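Local coordinates for CREG-like beta-barrel domain-containing protein (Agrobacterium tumefaciens, PDB 3DNH) that is of unknown function but has a CREG-like, pyridoxamine 5'-phosphate oxidase-related beta-barrel domain, of a clan whose members commonly bind FMN, at residues D34-T46 with T57-F71. Sequence-based numbering, arbitrary orientation.
Sequences DVLHTSRTAALAT and TATNIGIEPDGTPFF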
loop_
_atom_site.group_PDB
_atom_site.type_symbol
_atom_site.label_atom_id
_atom_site.label_comp_id
_atom_site.label_asym_id
_atom_site.label_seq_id
_atom_site.Cartn_x
_atom_site.Cartn_y
_atom_site.Cartn_z
ATOM N N ASP A 34 -3.167 8.971 -14.404
ATOM C CA ASP A 34 -3.826 9.616 -13.271
ATOM C C ASP A 34 -3.387 9.008 -11.964
ATOM O O ASP A 34 -3.073 9.731 -11.029
ATOM C CB ASP A 34 -5.347 9.538 -13.384
ATOM C CG ASP A 34 -6.031 10.708 -12.710
ATOM O OD1 ASP A 34 -5.635 11.874 -12.980
ATOM O OD2 ASP A 34 -6.981 10.467 -11.928
ATOM N N VAL A 35 -3.327 7.681 -11.903
ATOM C CA VAL A 35 -2.801 6.994 -10.698
ATOM C C VAL A 35 -1.352 7.369 -10.473
ATOM O O VAL A 35 -0.891 7.540 -9.318
ATOM C CB VAL A 35 -2.893 5.443 -10.830
ATOM C CG1 VAL A 35 -2.268 4.753 -9.615
ATOM C CG2 VAL A 35 -4.352 5.012 -10.974
ATOM N N LEU A 36 -0.604 7.434 -11.572
ATOM C CA LEU A 36 0.782 7.805 -11.501
ATOM C C LEU A 36 0.972 9.154 -10.798
ATOM O O LEU A 36 1.845 9.287 -9.906
ATOM C CB LEU A 36 1.417 7.854 -12.877
ATOM C CG LEU A 36 2.858 8.356 -12.989
ATOM C CD1 LEU A 36 3.874 7.403 -12.407
ATOM C CD2 LEU A 36 3.108 8.597 -14.503
ATOM N N HIS A 37 0.152 10.119 -11.174
ATOM C CA HIS A 37 0.362 11.477 -10.709
ATOM C C HIS A 37 -0.276 11.805 -9.366
ATOM O O HIS A 37 0.046 12.840 -8.752
ATOM C CB HIS A 37 -0.070 12.478 -11.778
ATOM C CG HIS A 37 0.933 12.631 -12.903
ATOM N ND1 HIS A 37 1.874 13.642 -12.927
ATOM C CD2 HIS A 37 1.141 11.903 -14.030
ATOM C CE1 HIS A 37 2.638 13.515 -14.007
ATOM N NE2 HIS A 37 2.207 12.472 -14.697
ATOM N N THR A 38 -1.215 10.972 -8.943
ATOM C CA THR A 38 -2.038 11.317 -7.800
ATOM C C THR A 38 -1.911 10.303 -6.667
ATOM O O THR A 38 -2.699 10.342 -5.709
ATOM C CB THR A 38 -3.544 11.531 -8.178
ATOM O OG1 THR A 38 -4.089 10.320 -8.750
ATOM C CG2 THR A 38 -3.722 12.699 -9.169
ATOM N N SER A 39 -0.950 9.403 -6.761
ATOM C CA SER A 39 -0.720 8.447 -5.642
ATOM C C SER A 39 0.438 8.882 -4.741
ATOM O O SER A 39 1.549 9.072 -5.230
ATOM C CB SER A 39 -0.511 7.005 -6.177
ATOM O OG SER A 39 -1.634 6.639 -7.004
ATOM N N ARG A 40 0.174 9.047 -3.434
ATOM C CA ARG A 40 1.239 9.345 -2.440
ATOM C C ARG A 40 2.020 8.107 -2.008
ATOM O O ARG A 40 3.242 8.109 -1.991
ATOM C CB ARG A 40 0.709 10.044 -1.163
ATOM C CG ARG A 40 0.702 11.599 -1.217
ATOM C CD ARG A 40 0.321 12.256 0.216
ATOM N NE ARG A 40 0.816 13.632 0.326
ATOM C CZ ARG A 40 0.073 14.713 0.129
ATOM N NH1 ARG A 40 0.610 15.922 0.254
ATOM N NH2 ARG A 40 -1.229 14.595 -0.144
ATOM N N THR A 41 1.305 7.052 -1.638
ATOM C CA THR A 41 1.943 5.876 -1.081
ATOM C C THR A 41 2.069 4.783 -2.130
ATOM O O THR A 41 1.181 4.604 -2.963
ATOM C CB THR A 41 1.207 5.365 0.166
ATOM O OG1 THR A 41 1.078 6.443 1.103
ATOM C CG2 THR A 41 2.002 4.248 0.848
ATOM N N ALA A 42 3.223 4.117 -2.102
ATOM C CA ALA A 42 3.572 3.045 -3.003
ATOM C C ALA A 42 4.080 1.822 -2.221
ATOM O O ALA A 42 4.789 1.966 -1.248
ATOM C CB ALA A 42 4.673 3.520 -3.939
ATOM N N ALA A 43 3.670 0.637 -2.651
ATOM C CA ALA A 43 4.325 -0.585 -2.285
ATOM C C ALA A 43 5.623 -0.655 -3.092
ATOM O O ALA A 43 5.677 -0.270 -4.259
ATOM C CB ALA A 43 3.408 -1.758 -2.625
ATOM N N LEU A 44 6.697 -1.112 -2.453
ATOM C CA LEU A 44 8.003 -1.197 -3.076
ATOM C C LEU A 44 8.489 -2.597 -2.761
ATOM O O LEU A 44 8.547 -2.984 -1.567
ATOM C CB LEU A 44 8.978 -0.236 -2.369
ATOM C CG LEU A 44 10.276 0.259 -3.034
ATOM C CD1 LEU A 44 11.423 0.458 -2.009
ATOM C CD2 LEU A 44 10.744 -0.501 -4.278
ATOM N N ALA A 45 8.861 -3.316 -3.811
ATOM C CA ALA A 45 9.450 -4.627 -3.696
ATOM C C ALA A 45 10.889 -4.627 -4.205
ATOM O O ALA A 45 11.229 -4.026 -5.239
ATOM C CB ALA A 45 8.603 -5.679 -4.440
ATOM N N THR A 46 11.702 -5.404 -3.505
ATOM C CA THR A 46 13.128 -5.408 -3.627
ATOM C C THR A 46 13.483 -6.914 -3.531
ATOM O O THR A 46 12.630 -7.739 -3.156
ATOM C CB THR A 46 13.523 -4.501 -2.440
ATOM O OG1 THR A 46 14.050 -3.222 -2.841
ATOM C CG2 THR A 46 14.072 -5.130 -1.239
ATOM N N THR A 57 8.286 -3.069 1.206
ATOM C CA THR A 57 8.022 -1.982 2.171
ATOM C C THR A 57 6.956 -1.044 1.613
ATOM O O THR A 57 6.461 -1.272 0.505
ATOM C CB THR A 57 9.348 -1.217 2.629
ATOM O OG1 THR A 57 9.044 -0.367 3.745
ATOM C CG2 THR A 57 9.972 -0.382 1.499
ATOM N N ALA A 58 6.576 -0.032 2.392
ATOM C CA ALA A 58 5.766 1.084 1.926
ATOM C C ALA A 58 6.605 2.363 1.923
ATOM O O ALA A 58 7.373 2.610 2.860
ATOM C CB ALA A 58 4.510 1.273 2.793
ATOM N N THR A 59 6.439 3.182 0.889
ATOM C CA THR A 59 7.220 4.423 0.791
ATOM C C THR A 59 6.396 5.535 0.132
ATOM O O THR A 59 5.305 5.264 -0.367
ATOM C CB THR A 59 8.579 4.172 0.058
ATOM O OG1 THR A 59 9.506 5.216 0.375
ATOM C CG2 THR A 59 8.422 3.980 -1.481
ATOM N N ASN A 60 6.915 6.764 0.169
ATOM C CA ASN A 60 6.246 7.911 -0.424
ATOM C C ASN A 60 6.799 8.132 -1.837
ATOM O O ASN A 60 8.000 7.988 -2.075
ATOM C CB ASN A 60 6.542 9.172 0.397
ATOM C CG ASN A 60 6.160 9.053 1.871
ATOM O OD1 ASN A 60 5.079 8.560 2.233
ATOM N ND2 ASN A 60 7.013 9.622 2.739
ATOM N N ILE A 61 5.954 8.590 -2.737
ATOM C CA ILE A 61 6.307 8.792 -4.158
ATOM C C ILE A 61 6.389 10.269 -4.536
ATOM O O ILE A 61 5.397 11.052 -4.342
ATOM C CB ILE A 61 5.221 8.086 -5.048
ATOM C CG1 ILE A 61 5.406 6.562 -4.964
ATOM C CG2 ILE A 61 5.314 8.503 -6.524
ATOM C CD1 ILE A 61 6.788 6.054 -5.468
ATOM N N GLY A 62 7.561 10.665 -5.053
ATOM C CA GLY A 62 7.685 11.959 -5.755
ATOM C C GLY A 62 7.533 11.750 -7.273
ATOM O O GLY A 62 7.692 10.644 -7.760
ATOM N N ILE A 63 7.179 12.796 -8.018
ATOM C CA ILE A 63 7.100 12.675 -9.480
ATOM C C ILE A 63 7.885 13.828 -10.108
ATOM O O ILE A 63 7.719 14.983 -9.702
ATOM C CB ILE A 63 5.636 12.663 -10.047
ATOM C CG1 ILE A 63 4.760 11.598 -9.417
ATOM C CG2 ILE A 63 5.639 12.227 -11.478
ATOM C CD1 ILE A 63 4.980 10.159 -10.016
ATOM N N GLU A 64 8.715 13.526 -11.103
ATOM C CA GLU A 64 9.430 14.561 -11.829
ATOM C C GLU A 64 8.575 15.086 -13.025
ATOM O O GLU A 64 7.616 14.417 -13.426
ATOM C CB GLU A 64 10.798 14.016 -12.264
ATOM C CG GLU A 64 11.548 13.340 -11.076
ATOM C CD GLU A 64 12.945 12.850 -11.455
ATOM O OE1 GLU A 64 13.870 13.018 -10.622
ATOM O OE2 GLU A 64 13.102 12.315 -12.588
ATOM N N PRO A 65 8.895 16.286 -13.557
ATOM C CA PRO A 65 8.100 16.905 -14.646
ATOM C C PRO A 65 7.733 15.954 -15.794
ATOM O O PRO A 65 6.623 16.009 -16.257
ATOM C CB PRO A 65 9.002 18.028 -15.130
ATOM C CG PRO A 65 9.737 18.437 -13.879
ATOM C CD PRO A 65 9.984 17.178 -13.125
ATOM N N ASP A 66 8.638 15.066 -16.213
ATOM C CA ASP A 66 8.351 14.077 -17.275
ATOM C C ASP A 66 7.530 12.845 -16.808
ATOM O O ASP A 66 7.360 11.894 -17.576
ATOM C CB ASP A 66 9.643 13.619 -17.990
ATOM C CG ASP A 66 10.521 12.752 -17.106
ATOM O OD1 ASP A 66 11.571 12.297 -17.551
ATOM O OD2 ASP A 66 10.159 12.545 -15.940
ATOM N N GLY A 67 7.089 12.858 -15.554
ATOM C CA GLY A 67 6.271 11.792 -14.979
ATOM C C GLY A 67 7.025 10.688 -14.264
ATOM O O GLY A 67 6.391 9.755 -13.759
ATOM N N THR A 68 8.360 10.808 -14.182
ATOM C CA THR A 68 9.220 9.788 -13.574
ATOM C C THR A 68 9.067 9.748 -12.045
ATOM O O THR A 68 9.314 10.767 -11.379
ATOM C CB THR A 68 10.719 10.006 -13.899
ATOM O OG1 THR A 68 10.935 9.961 -15.313
ATOM C CG2 THR A 68 11.551 8.908 -13.263
ATOM N N PRO A 69 8.674 8.575 -11.491
ATOM C CA PRO A 69 8.589 8.468 -10.049
ATOM C C PRO A 69 9.957 8.424 -9.384
ATOM O O PRO A 69 10.914 7.855 -9.930
ATOM C CB PRO A 69 7.855 7.141 -9.819
ATOM C CG PRO A 69 7.366 6.694 -11.116
ATOM C CD PRO A 69 8.309 7.299 -12.129
ATOM N N PHE A 70 10.046 9.022 -8.187
ATOM C CA PHE A 70 11.295 8.945 -7.435
ATOM C C PHE A 70 10.927 8.783 -5.977
ATOM O O PHE A 70 9.796 9.048 -5.560
ATOM C CB PHE A 70 12.235 10.162 -7.714
ATOM C CG PHE A 70 11.833 11.457 -7.007
ATOM C CD1 PHE A 70 12.371 11.789 -5.757
ATOM C CD2 PHE A 70 10.943 12.357 -7.605
ATOM C CE1 PHE A 70 12.022 13.018 -5.119
ATOM C CE2 PHE A 70 10.583 13.547 -6.983
ATOM C CZ PHE A 70 11.125 13.875 -5.725
ATOM N N PHE A 71 11.888 8.353 -5.190
ATOM C CA PHE A 71 11.609 8.084 -3.801
ATOM C C PHE A 71 12.924 8.095 -2.999
ATOM O O PHE A 71 14.031 8.104 -3.569
ATOM C CB PHE A 71 10.838 6.757 -3.642
ATOM C CG PHE A 71 11.578 5.553 -4.164
ATOM C CD1 PHE A 71 12.415 4.812 -3.324
ATOM C CD2 PHE A 71 11.422 5.142 -5.488
ATOM C CE1 PHE A 71 13.112 3.678 -3.811
ATOM C CE2 PHE A 71 12.098 4.025 -5.982
ATOM C CZ PHE A 71 12.948 3.282 -5.131
HETATM O O HOH W 1 2.580 8.650 1.727
#
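L44 and T57 grip each other through both peptide groups: T57 N donates to L44 O at 2.8 Å, and L44 N returns a bond to T57 O. The same two-way exchange follows at A42 and T59, where A42 N reaches T59 O at 2.9 Å and T59 N reaches A42 O. A fifth bond, I61 N to R40 O, closes the ladder. The non-hydrogen-bonded pair A43/A58 lies between the two exchanges, and T41/N60 follows beyond A42/T59, so this is an antiparallel hairpin within the six-stranded barrel. A43 in turn bonds through its backbone to T92 on the neighbouring strand.

T41 OG1 and N60 OD1 share a water, which donates to N60 OD1 at 2.6 Å. N60 OD1 also accepts from A101 N of the second subunit, while N60 ND2 bonds both D100 OD1 of that subunit and Y128 OH of its own chain.

On the face opposite T41 and N60, that of A42, L44, T57 and T59, A42 CB is pressed tightly onto I61 CG1 at 3.3 Å. L44 CD1 touches T57 CG2 and lies 4.1 Å from F71 CE1. Beyond the ladder, L36 and H37 of helix 28-38 rest on apolar groups: with CG anti to the backbone N (chi1 175°), L36 brings CD1 to I63 CD1 and, at 3.8 Å, to P69 CG. H37 ND1 is held by D225, while its CE1 lies against I63 CG2. S39 OG turns back to V35 O at 2.6 Å.

Backbone bonds thus fix the strand register, carbon contacts seat the helix, and N60, its amide oxygen and nitrogen both bonded across to the second subunit, is satisfied partly by the dimer partner.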